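Long-range contact in adenine phosphoribosyltransferase, putative (Trypanosoma brucei brucei, PDB 5VN4), which probably catalyses the conversion of adenine and 5-phosphoribosyl 1-diphosphate into AMP and diphosphate, a step of purine salvage: residues A[77-91]-A[143-156]. Sequence-based numbering, arbitrary orientation. Where two conformers were deposited one is given.
Sequences LQQPITHILGFDSRG and SFDKNSRVVLIDDV. With PPV (pyrophosphate), chain E; HSX (5-O-phosphono-alpha-D-ribofuranose), chain D; ADE (adenine), chain C.
Leu85 N donates to Val151 O in the middle of an alternating series of backbone bonds that also runs from Val151 N to His83 O, Ile153 N to Leu85 O and Phe87 N to Ile153 O. These bonds pair strands 83-87 and 149-153 in parallel inside the sheet, between strands 106-109 and 176-182, and the pair shows how a type I phosphoribosyltransferase fold builds its active site at the carboxyl ends of its strands. At the amino-terminal end of the pair Thr82 OG1 accepts from Arg149 N (2.8 Å), while Thr82 N donates to Arg149 O. In one of the two conformers of Arg149, the bend at chi3 (44°) places Gln79 CG over one face of the guanidinium and lets NE reach Pro80 O at 3.1 Å from above the carbonyl plane.

Apolar contacts line both faces. Ile84 CG2 meets Ile153 CG2 at 3.6 Å beside helix 95-102; on the other face, Leu85 CD2 rests on the Phe144 ring and Phe144 CB sits over the His83 ring, both CH-pi contacts.

Polar chemistry takes over beyond the strands. Arg90 NH1 reaches the syn lone pair of Asp155 OD2 (2.8 Å) in a salt bridge and also donates to adenine N3, while Arg90 NE holds pyrophosphate O12 at 2.7 Å. Asp154 OD2 and Asp155 OD1 accept the ribose hydroxyls O3 and O2. Together these three bonds fix the guanidinium, with ribose O2 over its face, and Asp155 divides its oxygens between arginine and sugar.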
# COMPACT_ATOMS: atom_id res chain seq x y z
N LEU A 77 24.45 -0.81 -6.25
CA LEU A 77 24.60 -0.49 -7.66
C LEU A 77 25.67 0.58 -7.84
O LEU A 77 25.81 1.49 -7.01
CB LEU A 77 23.28 0.04 -8.22
CG LEU A 77 22.11 -0.94 -8.24
CD1 LEU A 77 20.87 -0.29 -8.83
CD2 LEU A 77 22.50 -2.19 -9.02
N GLN A 78 26.44 0.45 -8.92
CA GLN A 78 27.43 1.48 -9.24
C GLN A 78 26.76 2.81 -9.57
O GLN A 78 27.33 3.87 -9.28
CB GLN A 78 28.31 1.02 -10.40
CG GLN A 78 29.31 -0.06 -10.03
CD GLN A 78 29.78 -0.85 -11.24
OE1 GLN A 78 28.99 -1.18 -12.13
NE2 GLN A 78 31.07 -1.16 -11.27
N GLN A 79 25.57 2.78 -10.15
CA GLN A 79 24.80 3.98 -10.44
C GLN A 79 23.48 3.90 -9.68
O GLN A 79 22.66 3.00 -9.95
CB GLN A 79 24.55 4.10 -11.94
CG GLN A 79 23.82 5.37 -12.36
CD GLN A 79 24.59 6.64 -12.06
OE1 GLN A 79 24.00 7.71 -11.92
NE2 GLN A 79 25.91 6.54 -11.97
N PRO A 80 23.23 4.80 -8.73
CA PRO A 80 22.05 4.65 -7.87
C PRO A 80 20.75 4.82 -8.63
O PRO A 80 20.68 5.49 -9.66
CB PRO A 80 22.22 5.77 -6.83
CG PRO A 80 23.65 6.19 -6.93
CD PRO A 80 24.07 5.94 -8.35
N ILE A 81 19.70 4.21 -8.09
CA ILE A 81 18.35 4.49 -8.57
C ILE A 81 17.86 5.81 -7.99
O ILE A 81 18.32 6.27 -6.94
CB ILE A 81 17.38 3.33 -8.25
CG1 ILE A 81 17.00 3.32 -6.77
CG2 ILE A 81 17.97 1.98 -8.65
CD1 ILE A 81 15.84 2.40 -6.44
N THR A 82 16.90 6.44 -8.68
CA THR A 82 16.35 7.72 -8.26
C THR A 82 14.91 7.64 -7.76
O THR A 82 14.49 8.53 -7.02
CB THR A 82 16.43 8.76 -9.39
OG1 THR A 82 15.64 8.32 -10.50
CG2 THR A 82 17.88 8.99 -9.84
N HIS A 83 14.16 6.62 -8.16
CA HIS A 83 12.75 6.50 -7.80
C HIS A 83 12.37 5.03 -7.75
O HIS A 83 12.86 4.22 -8.54
CB HIS A 83 11.84 7.13 -8.86
CG HIS A 83 12.06 8.59 -9.09
ND1 HIS A 83 13.15 9.08 -9.77
CD2 HIS A 83 11.32 9.67 -8.74
CE1 HIS A 83 13.08 10.40 -9.82
NE2 HIS A 83 11.97 10.78 -9.21
N ILE A 84 11.45 4.70 -6.84
CA ILE A 84 10.74 3.43 -6.86
C ILE A 84 9.28 3.73 -7.19
O ILE A 84 8.66 4.59 -6.55
CB ILE A 84 10.87 2.68 -5.52
CG1 ILE A 84 12.33 2.31 -5.28
CG2 ILE A 84 9.94 1.46 -5.49
CD1 ILE A 84 12.58 1.70 -3.94
N LEU A 85 8.75 3.04 -8.20
CA LEU A 85 7.37 3.17 -8.64
C LEU A 85 6.66 1.88 -8.27
O LEU A 85 7.10 0.80 -8.70
CB LEU A 85 7.31 3.35 -10.16
CG LEU A 85 7.52 4.76 -10.73
CD1 LEU A 85 8.81 5.39 -10.24
CD2 LEU A 85 7.49 4.69 -12.25
N GLY A 86 5.58 1.96 -7.49
CA GLY A 86 4.88 0.78 -7.03
C GLY A 86 3.40 0.80 -7.39
O GLY A 86 2.77 1.86 -7.42
N PHE A 87 2.85 -0.39 -7.64
CA PHE A 87 1.48 -0.52 -8.12
C PHE A 87 0.45 -0.59 -6.99
O PHE A 87 0.61 -1.36 -6.03
CB PHE A 87 1.32 -1.77 -8.97
CG PHE A 87 2.05 -1.73 -10.26
CD1 PHE A 87 1.46 -1.20 -11.40
CD2 PHE A 87 3.33 -2.24 -10.36
CE1 PHE A 87 2.13 -1.19 -12.61
CE2 PHE A 87 4.02 -2.22 -11.57
CZ PHE A 87 3.41 -1.70 -12.69
N ASP A 88 -0.60 0.21 -7.13
CA ASP A 88 -1.82 0.06 -6.35
C ASP A 88 -2.36 -1.35 -6.59
O ASP A 88 -2.45 -1.79 -7.74
CB ASP A 88 -2.78 1.08 -6.97
CG ASP A 88 -3.90 1.50 -6.07
OD1 ASP A 88 -4.05 0.95 -4.95
OD2 ASP A 88 -4.64 2.42 -6.51
N SER A 89 -2.72 -2.10 -5.52
CA SER A 89 -2.62 -1.72 -4.11
C SER A 89 -1.52 -2.49 -3.38
O SER A 89 -1.02 -2.05 -2.35
CB SER A 89 -3.96 -2.04 -3.42
OG SER A 89 -5.05 -1.48 -4.14
N ARG A 90 -1.18 -3.68 -3.87
CA ARG A 90 -0.27 -4.53 -3.11
C ARG A 90 1.19 -4.10 -3.25
O ARG A 90 1.97 -4.29 -2.31
CB ARG A 90 -0.51 -6.00 -3.45
CG ARG A 90 -1.87 -6.48 -2.92
CD ARG A 90 -2.06 -7.96 -3.13
NE ARG A 90 -2.93 -8.25 -4.26
CZ ARG A 90 -2.84 -9.34 -5.01
NH1 ARG A 90 -1.86 -10.23 -4.80
NH2 ARG A 90 -3.72 -9.55 -5.98
N GLY A 91 1.57 -3.50 -4.38
CA GLY A 91 2.90 -2.92 -4.46
C GLY A 91 3.13 -1.81 -3.45
O GLY A 91 4.27 -1.57 -3.03
N SER A 143 6.39 13.38 -11.66
CA SER A 143 6.95 12.63 -10.54
C SER A 143 8.31 12.02 -10.87
O SER A 143 9.07 11.72 -9.94
CB SER A 143 5.96 11.55 -10.09
OG SER A 143 5.55 10.73 -11.17
N PHE A 144 8.61 11.83 -12.15
CA PHE A 144 9.93 11.38 -12.60
C PHE A 144 10.06 11.83 -14.05
O PHE A 144 9.08 12.28 -14.66
CB PHE A 144 10.09 9.87 -12.41
CG PHE A 144 9.18 9.06 -13.28
CD1 PHE A 144 7.85 8.89 -12.95
CD2 PHE A 144 9.65 8.49 -14.46
CE1 PHE A 144 7.00 8.16 -13.76
CE2 PHE A 144 8.81 7.75 -15.26
CZ PHE A 144 7.49 7.60 -14.92
N ASP A 145 11.26 11.73 -14.60
CA ASP A 145 11.48 12.27 -15.94
C ASP A 145 12.57 11.47 -16.65
O ASP A 145 13.00 10.41 -16.19
CB ASP A 145 11.72 13.79 -15.91
CG ASP A 145 13.07 14.18 -15.32
OD1 ASP A 145 13.95 13.33 -15.10
OD2 ASP A 145 13.26 15.39 -15.08
N LYS A 146 13.03 12.00 -17.79
CA LYS A 146 13.95 11.24 -18.63
C LYS A 146 15.31 11.01 -17.98
O LYS A 146 16.05 10.13 -18.42
CB LYS A 146 14.10 11.90 -20.01
CG LYS A 146 14.52 13.35 -19.99
CD LYS A 146 14.53 13.94 -21.40
CE LYS A 146 14.93 15.39 -21.37
NZ LYS A 146 16.29 15.54 -20.81
N ASN A 147 15.64 11.76 -16.94
CA ASN A 147 16.90 11.58 -16.23
C ASN A 147 16.77 10.65 -15.04
O ASN A 147 17.74 10.46 -14.30
CB ASN A 147 17.47 12.95 -15.84
CG ASN A 147 17.84 13.78 -17.05
OD1 ASN A 147 18.50 13.28 -17.96
ND2 ASN A 147 17.40 15.02 -17.08
N SER A 148 15.60 10.06 -14.83
CA SER A 148 15.36 9.20 -13.69
C SER A 148 15.81 7.77 -13.99
O SER A 148 15.83 7.32 -15.14
CB SER A 148 13.88 9.20 -13.33
OG SER A 148 13.43 10.53 -13.08
N ARG A 149 16.19 7.06 -12.93
CA ARG A 149 16.52 5.64 -12.99
C ARG A 149 15.58 4.94 -12.02
O ARG A 149 15.70 5.09 -10.80
CB ARG A 149 17.99 5.42 -12.61
CG ARG A 149 18.97 5.87 -13.71
CD ARG A 149 20.42 5.78 -13.26
NE ARG A 149 20.71 4.53 -12.56
CZ ARG A 149 21.04 3.39 -13.15
NH1 ARG A 149 21.13 3.33 -14.48
NH2 ARG A 149 21.28 2.31 -12.42
N VAL A 150 14.62 4.20 -12.57
CA VAL A 150 13.49 3.74 -11.77
C VAL A 150 13.45 2.22 -11.62
O VAL A 150 13.92 1.46 -12.48
CB VAL A 150 12.15 4.30 -12.29
CG1 VAL A 150 12.23 5.80 -12.48
CG2 VAL A 150 11.75 3.62 -13.57
N VAL A 151 12.86 1.79 -10.52
CA VAL A 151 12.51 0.39 -10.28
C VAL A 151 10.99 0.32 -10.18
O VAL A 151 10.38 1.14 -9.48
CB VAL A 151 13.15 -0.12 -8.98
CG1 VAL A 151 12.56 -1.47 -8.56
CG2 VAL A 151 14.65 -0.21 -9.14
N LEU A 152 10.38 -0.63 -10.89
CA LEU A 152 8.97 -0.95 -10.73
C LEU A 152 8.83 -2.09 -9.72
O LEU A 152 9.56 -3.08 -9.81
CB LEU A 152 8.39 -1.42 -12.07
CG LEU A 152 8.16 -0.34 -13.12
CD1 LEU A 152 7.93 -0.98 -14.48
CD2 LEU A 152 7.01 0.55 -12.73
N ILE A 153 7.91 -1.95 -8.76
CA ILE A 153 7.73 -2.98 -7.74
C ILE A 153 6.26 -3.35 -7.58
O ILE A 153 5.37 -2.49 -7.61
CB ILE A 153 8.38 -2.59 -6.38
CG1 ILE A 153 8.39 -3.77 -5.42
CG2 ILE A 153 7.68 -1.37 -5.75
CD1 ILE A 153 9.33 -3.59 -4.24
N ASP A 154 6.01 -4.65 -7.43
CA ASP A 154 4.69 -5.19 -7.14
C ASP A 154 4.88 -6.41 -6.25
O ASP A 154 6.01 -6.82 -5.98
CB ASP A 154 3.96 -5.56 -8.44
CG ASP A 154 2.46 -5.41 -8.34
OD1 ASP A 154 1.95 -5.21 -7.22
OD2 ASP A 154 1.81 -5.47 -9.41
N ASP A 155 3.78 -7.01 -5.79
CA ASP A 155 3.94 -8.26 -5.05
C ASP A 155 4.12 -9.46 -5.98
O ASP A 155 5.14 -10.16 -5.91
CB ASP A 155 2.84 -8.46 -3.98
CG ASP A 155 1.47 -8.75 -4.56
OD1 ASP A 155 1.12 -8.21 -5.64
OD2 ASP A 155 0.71 -9.50 -3.89
N VAL A 156 3.17 -9.69 -6.88
CA VAL A 156 3.16 -10.86 -7.75
C VAL A 156 3.38 -10.40 -9.19
O VAL A 156 2.79 -9.41 -9.63
CB VAL A 156 1.82 -11.61 -7.64
CG1 VAL A 156 1.77 -12.79 -8.62
CG2 VAL A 156 1.58 -12.08 -6.21
O11 PPV E . -5.96 -7.23 -8.84
P1 PPV E . -6.31 -6.06 -7.94
O21 PPV E . -7.74 -6.08 -7.45
O31 PPV E . -5.85 -4.74 -8.51
OPP PPV E . -5.38 -6.31 -6.65
P2 PPV E . -4.93 -5.35 -5.43
O12 PPV E . -4.92 -6.42 -4.37
O22 PPV E . -3.58 -4.82 -5.87
O32 PPV E . -5.97 -4.29 -5.19
C1 HSX D . -2.49 -8.55 -8.90
O4 HSX D . -2.20 -8.77 -10.29
C2 HSX D . -1.11 -8.43 -8.27
O2 HSX D . -1.15 -7.71 -7.03
C3 HSX D . -0.31 -7.74 -9.35
O3 HSX D . -0.59 -6.33 -9.37
C4 HSX D . -0.87 -8.35 -10.62
C5 HSX D . -0.04 -9.54 -11.13
O5 HSX D . -0.71 -10.18 -12.22
P' HSX D . -0.22 -9.97 -13.75
O1X HSX D . -0.65 -8.59 -14.20
O2X HSX D . 1.27 -10.17 -13.77
O3X HSX D . -0.96 -11.08 -14.47
O1 HSX D . -3.22 -7.33 -8.76
N9 ADE C . -2.09 -11.65 -8.87
C8 ADE C . -2.09 -12.27 -10.08
N7 ADE C . -2.06 -13.58 -10.02
C5 ADE C . -2.03 -13.84 -8.66
C6 ADE C . -1.99 -15.05 -7.93
N6 ADE C . -1.96 -16.28 -8.49
N1 ADE C . -1.97 -14.96 -6.58
C2 ADE C . -2.00 -13.74 -6.02
N3 ADE C . -2.04 -12.55 -6.60
C4 ADE C . -2.05 -12.67 -7.94
O HOH W 1 -0.50 -4.25 -6.76